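Local coordinates for protein cellulase (glycosyl hydrolase family 5) (PDB 3ZMR) that hydrolyses internal beta-1,4-glucosidic linkages in the backbone of xyloglucan, with retention of configuration, to release xyloglucan oligosaccharides, at residues His300-Thr311 and Ile326-His336. Residues are numbered along the deposited sequence; the frame is centred on the assembly and turned at random. Where two conformers were deposited one is given.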
loop_
_atom_site.group_PDB
_atom_site.type_symbol
_atom_site.label_atom_id
_atom_site.label_comp_id
_atom_site.label_asym_id
_atom_site.label_seq_id
_atom_site.Cartn_x
_atom_site.Cartn_y
_atom_site.Cartn_z
ATOM N N HIS A 300 -8.447 2.599 15.782
ATOM C CA HIS A 300 -7.191 2.372 16.508
ATOM C C HIS A 300 -6.600 1.002 16.183
ATOM O O HIS A 300 -5.396 0.862 16.076
ATOM C CB HIS A 300 -7.449 2.492 18.015
ATOM C CG HIS A 300 -6.229 2.313 18.870
ATOM N ND1 HIS A 300 -5.333 3.329 19.072
ATOM C CD2 HIS A 300 -5.739 1.240 19.540
ATOM C CE1 HIS A 300 -4.366 2.915 19.876
ATOM N NE2 HIS A 300 -4.583 1.649 20.166
ATOM N N TYR A 301 -7.483 0.022 15.975
ATOM C CA TYR A 301 -7.127 -1.382 15.808
ATOM C C TYR A 301 -7.254 -1.921 14.379
ATOM O O TYR A 301 -6.851 -3.064 14.113
ATOM C CB TYR A 301 -8.029 -2.236 16.696
ATOM C CG TYR A 301 -7.838 -2.018 18.183
ATOM C CD1 TYR A 301 -6.684 -2.483 18.843
ATOM C CD2 TYR A 301 -8.796 -1.362 18.946
ATOM C CE1 TYR A 301 -6.501 -2.333 20.211
ATOM C CE2 TYR A 301 -8.613 -1.204 20.312
ATOM C CZ TYR A 301 -7.463 -1.678 20.915
ATOM O OH TYR A 301 -7.304 -1.514 22.266
ATOM N N ARG A 302 -7.859 -1.141 13.481
ATOM C CA ARG A 302 -8.190 -1.649 12.155
ATOM C C ARG A 302 -6.936 -2.053 11.418
ATOM O O ARG A 302 -5.887 -1.412 11.535
ATOM C CB ARG A 302 -8.950 -0.578 11.392
ATOM C CG ARG A 302 -9.511 -1.025 10.064
ATOM C CD ARG A 302 -10.465 -0.020 9.357
ATOM N NE ARG A 302 -11.474 0.493 10.272
ATOM C CZ ARG A 302 -12.484 -0.216 10.786
ATOM N NH1 ARG A 302 -12.741 -1.485 10.418
ATOM N NH2 ARG A 302 -13.251 0.332 11.724
ATOM N N HIS A 303 -7.047 -3.077 10.601
ATOM C CA HIS A 303 -5.921 -3.472 9.757
ATOM C C HIS A 303 -5.864 -2.550 8.569
ATOM O O HIS A 303 -6.859 -2.329 7.871
ATOM C CB HIS A 303 -6.091 -4.914 9.293
ATOM C CG HIS A 303 -6.109 -5.901 10.431
ATOM N ND1 HIS A 303 -5.028 -6.699 10.768
ATOM C CD2 HIS A 303 -7.092 -6.205 11.310
ATOM C CE1 HIS A 303 -5.363 -7.462 11.793
ATOM N NE2 HIS A 303 -6.601 -7.163 12.149
ATOM N N LEU A 304 -4.695 -1.951 8.391
ATOM C CA LEU A 304 -4.443 -0.958 7.339
ATOM C C LEU A 304 -3.468 -1.516 6.310
ATOM O O LEU A 304 -2.569 -2.284 6.635
ATOM C CB LEU A 304 -3.913 0.349 7.936
ATOM C CG LEU A 304 -4.751 0.995 9.050
ATOM C CD1 LEU A 304 -4.110 2.292 9.495
ATOM C CD2 LEU A 304 -6.196 1.215 8.649
ATOM N N ILE A 305 -3.610 -1.038 5.075
ATOM C CA ILE A 305 -2.853 -1.547 3.955
ATOM C C ILE A 305 -2.144 -0.366 3.287
ATOM O O ILE A 305 -2.799 0.604 2.864
ATOM C CB ILE A 305 -3.748 -2.235 2.924
ATOM C CG1 ILE A 305 -4.580 -3.342 3.536
ATOM C CG2 ILE A 305 -2.917 -2.754 1.756
ATOM C CD1 ILE A 305 -5.780 -3.716 2.706
ATOM N N VAL A 306 -0.811 -0.424 3.227
ATOM C CA VAL A 306 0.009 0.608 2.648
ATOM C C VAL A 306 0.744 0.062 1.432
ATOM O O VAL A 306 0.953 -1.150 1.307
ATOM C CB VAL A 306 0.978 1.221 3.703
ATOM C CG1 VAL A 306 0.181 1.964 4.776
ATOM C CG2 VAL A 306 1.936 0.181 4.281
ATOM N N GLN A 307 1.087 0.955 0.492
ATOM C CA GLN A 307 1.520 0.528 -0.828
ATOM C C GLN A 307 2.995 0.749 -1.098
ATOM O O GLN A 307 3.597 1.746 -0.657
ATOM C CB GLN A 307 0.742 1.303 -1.889
ATOM C CG GLN A 307 -0.738 0.968 -1.958
ATOM C CD GLN A 307 -1.478 1.331 -0.696
ATOM O OE1 GLN A 307 -1.379 2.470 -0.181
ATOM N NE2 GLN A 307 -2.244 0.384 -0.179
ATOM N N ALA A 308 3.576 -0.190 -1.825
ATOM C CA ALA A 308 4.895 0.030 -2.429
ATOM C C ALA A 308 4.816 1.125 -3.498
ATOM O O ALA A 308 3.735 1.433 -4.006
ATOM C CB ALA A 308 5.402 -1.252 -3.034
ATOM N N TYR A 309 5.965 1.704 -3.814
ATOM C CA TYR A 309 6.060 2.714 -4.860
ATOM C C TYR A 309 5.589 2.054 -6.172
ATOM O O TYR A 309 6.070 0.987 -6.523
ATOM C CB TYR A 309 7.487 3.239 -4.978
ATOM C CG TYR A 309 7.587 4.497 -5.822
ATOM C CD1 TYR A 309 7.665 4.424 -7.209
ATOM C CD2 TYR A 309 7.584 5.761 -5.237
ATOM C CE1 TYR A 309 7.720 5.573 -7.982
ATOM C CE2 TYR A 309 7.671 6.920 -6.007
ATOM C CZ TYR A 309 7.726 6.815 -7.378
ATOM O OH TYR A 309 7.806 7.983 -8.105
ATOM N N ASN A 310 4.641 2.699 -6.880
ATOM C CA ASN A 310 4.101 2.116 -8.125
ATOM C C ASN A 310 3.385 0.767 -7.875
ATOM O O ASN A 310 3.127 0.028 -8.828
ATOM C CB ASN A 310 5.219 1.840 -9.171
ATOM C CG ASN A 310 5.635 3.053 -10.005
ATOM O OD1 ASN A 310 5.156 4.175 -9.858
ATOM N ND2 ASN A 310 6.562 2.800 -10.897
ATOM N N THR A 311 3.134 0.428 -6.608
ATOM C CA THR A 311 2.765 -0.969 -6.171
ATOM C C THR A 311 3.726 -2.034 -6.774
ATOM O O THR A 311 3.369 -3.185 -6.977
ATOM C CB THR A 311 1.298 -1.347 -6.407
ATOM O OG1 THR A 311 0.992 -1.245 -7.804
ATOM C CG2 THR A 311 0.393 -0.484 -5.592
ATOM N N ILE A 326 0.717 3.172 16.167
ATOM C CA ILE A 326 0.375 3.255 17.592
ATOM C C ILE A 326 -0.055 1.887 18.157
ATOM O O ILE A 326 -0.165 1.725 19.372
ATOM C CB ILE A 326 -0.782 4.274 17.816
ATOM C CG1 ILE A 326 -0.974 4.623 19.306
ATOM C CG2 ILE A 326 -2.104 3.757 17.196
ATOM C CD1 ILE A 326 0.178 5.378 19.912
ATOM N N VAL A 327 -0.263 0.902 17.267
ATOM C CA VAL A 327 -0.575 -0.489 17.602
ATOM C C VAL A 327 0.423 -1.369 16.876
ATOM O O VAL A 327 0.982 -0.968 15.850
ATOM C CB VAL A 327 -1.995 -0.913 17.234
ATOM C CG1 VAL A 327 -3.002 -0.318 18.201
ATOM C CG2 VAL A 327 -2.294 -0.576 15.775
ATOM N N GLN A 328 0.661 -2.551 17.441
ATOM C CA GLN A 328 1.612 -3.501 16.880
ATOM C C GLN A 328 0.917 -4.415 15.852
ATOM O O GLN A 328 -0.202 -4.900 16.077
ATOM C CB GLN A 328 2.290 -4.371 17.957
ATOM C CG GLN A 328 3.141 -3.601 18.960
ATOM C CD GLN A 328 4.019 -4.497 19.839
ATOM O OE1 GLN A 328 4.979 -5.104 19.359
ATOM N NE2 GLN A 328 3.712 -4.549 21.126
ATOM N N ASN A 329 1.600 -4.591 14.716
ATOM C CA ASN A 329 1.296 -5.676 13.763
ATOM C C ASN A 329 -0.142 -5.565 13.193
ATOM O O ASN A 329 -0.898 -6.572 13.162
ATOM C CB ASN A 329 1.523 -7.063 14.403
ATOM C CG ASN A 329 2.923 -7.237 14.919
ATOM O OD1 ASN A 329 3.110 -7.662 16.062
ATOM N ND2 ASN A 329 3.894 -6.920 14.121
ATOM N N ARG A 330 -0.509 -4.344 12.770
ATOM C CA ARG A 330 -1.819 -4.113 12.148
ATOM C C ARG A 330 -1.685 -3.423 10.784
ATOM O O ARG A 330 -2.602 -2.687 10.355
ATOM C CB ARG A 330 -2.755 -3.332 13.067
ATOM C CG ARG A 330 -3.176 -4.059 14.345
ATOM C CD ARG A 330 -3.915 -5.360 14.058
ATOM N NE ARG A 330 -4.521 -5.966 15.255
ATOM C CZ ARG A 330 -3.855 -6.692 16.157
ATOM N NH1 ARG A 330 -2.550 -6.942 16.000
ATOM N NH2 ARG A 330 -4.515 -7.196 17.200
ATOM N N ILE A 331 -0.566 -3.686 10.104
ATOM C CA ILE A 331 -0.291 -3.162 8.765
ATOM C C ILE A 331 0.078 -4.276 7.778
ATOM O O ILE A 331 0.880 -5.179 8.050
ATOM C CB ILE A 331 0.810 -2.081 8.768
ATOM C CG1 ILE A 331 0.313 -0.843 9.561
ATOM C CG2 ILE A 331 1.158 -1.658 7.331
ATOM C CD1 ILE A 331 1.290 0.274 9.766
ATOM N N PHE A 332 -0.556 -4.194 6.611
ATOM C CA PHE A 332 -0.204 -5.002 5.428
ATOM C C PHE A 332 0.563 -4.137 4.413
ATOM O O PHE A 332 0.275 -2.935 4.291
ATOM C CB PHE A 332 -1.455 -5.410 4.635
ATOM C CG PHE A 332 -2.317 -6.486 5.244
ATOM C CD1 PHE A 332 -3.149 -6.248 6.334
ATOM C CD2 PHE A 332 -2.397 -7.728 4.617
ATOM C CE1 PHE A 332 -3.991 -7.255 6.828
ATOM C CE2 PHE A 332 -3.221 -8.733 5.095
ATOM C CZ PHE A 332 -4.031 -8.511 6.202
ATOM N N LEU A 333 1.415 -4.779 3.618
ATOM C CA LEU A 333 1.965 -4.190 2.391
ATOM C C LEU A 333 1.106 -4.626 1.205
ATOM O O LEU A 333 0.628 -5.778 1.155
ATOM C CB LEU A 333 3.392 -4.710 2.153
ATOM C CG LEU A 333 4.051 -4.356 0.816
ATOM C CD1 LEU A 333 4.315 -2.866 0.729
ATOM C CD2 LEU A 333 5.367 -5.081 0.699
ATOM N N GLU A 334 0.938 -3.715 0.234
ATOM C CA GLU A 334 0.275 -4.010 -1.044
ATOM C C GLU A 334 1.219 -3.770 -2.226
ATOM O O GLU A 334 1.820 -2.709 -2.350
ATOM C CB GLU A 334 -0.980 -3.153 -1.222
ATOM C CG GLU A 334 -1.679 -3.336 -2.563
ATOM C CD GLU A 334 -2.971 -2.578 -2.696
ATOM O OE1 GLU A 334 -3.254 -1.683 -1.836
ATOM O OE2 GLU A 334 -3.714 -2.866 -3.687
ATOM N N CYS A 335 1.279 -4.780 -3.099
ATOM C CA CYS A 335 1.861 -4.689 -4.425
ATOM C C CYS A 335 0.820 -5.152 -5.436
ATOM O O CYS A 335 -0.150 -5.840 -5.081
ATOM C CB CYS A 335 3.097 -5.574 -4.568
ATOM S SG CYS A 335 4.459 -5.144 -3.442
ATOM N N HIS A 336 1.024 -4.765 -6.694
ATOM C CA HIS A 336 0.254 -5.291 -7.803
ATOM C C HIS A 336 1.194 -6.095 -8.672
ATOM O O HIS A 336 2.404 -5.887 -8.631
ATOM C CB HIS A 336 -0.431 -4.160 -8.582
ATOM C CG HIS A 336 -1.408 -3.362 -7.784
ATOM N ND1 HIS A 336 -1.956 -2.183 -8.229
ATOM C CD2 HIS A 336 -1.955 -3.595 -6.569
ATOM C CE1 HIS A 336 -2.784 -1.720 -7.307
ATOM N NE2 HIS A 336 -2.786 -2.551 -6.285
#
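Glu334 runs alongside Gln307 on one face of the sheet, its CB against Ile305 CG2 at 3.6 Å. With CG opposite the backbone N (chi1 176°) and the chain extended beyond, the carboxylate is carried to the amide of Gln307, whose own chain bends at chi2. There OE1 accepts Gln307 NE2 at 2.8 Å, on its anti side, with the amide and carboxylate planes 80° apart; Gln307 OE1 is held in turn by Thr260. The other oxygen, OE2, lies in the plane of the His336 ring, but His336 NE2 meets it from above the carboxylate plane, at 2.8 Å; OE2 also pairs with Arg172 in a salt bridge. Beneath these side chains the backbones run parallel, bonded in a ladder from Leu304 N to Arg330 O through to Ala308 N to Glu334 O. The two strands are neighbours in the eight-stranded TIM barrel of this family 5 enzyme, joined by helix 313-319 in a beta-alpha-beta crossover. Past the ladder, His336 N bonds to a lone pair of Thr311 O, and Thr311 CG2 sits 3.8 Å from the centroid of the His336 ring, almost on its normal, a CH-pi contact. His336 ND1 bonds to Glu262, probably the catalytic proton donor, and the residue also lines the glucose pocket. Replacing His336 by alanine is likely to leave Glu262 and Glu334 OE2 each without one of their partners, and Thr311 CG2 without the ring it packs on. Nearer the other end, Phe332 CB lies against Ile305 CG1, and Val306 CG2 meets Ile331 CG2 at 3.6 Å on the other face of the sheet. Toward the N-terminal ends of the two segments, Arg330 CD, in the conformer given, sits over one face of the His303 ring, 3.7 Å from its centroid, with guanidinium and ring planes only 11° apart.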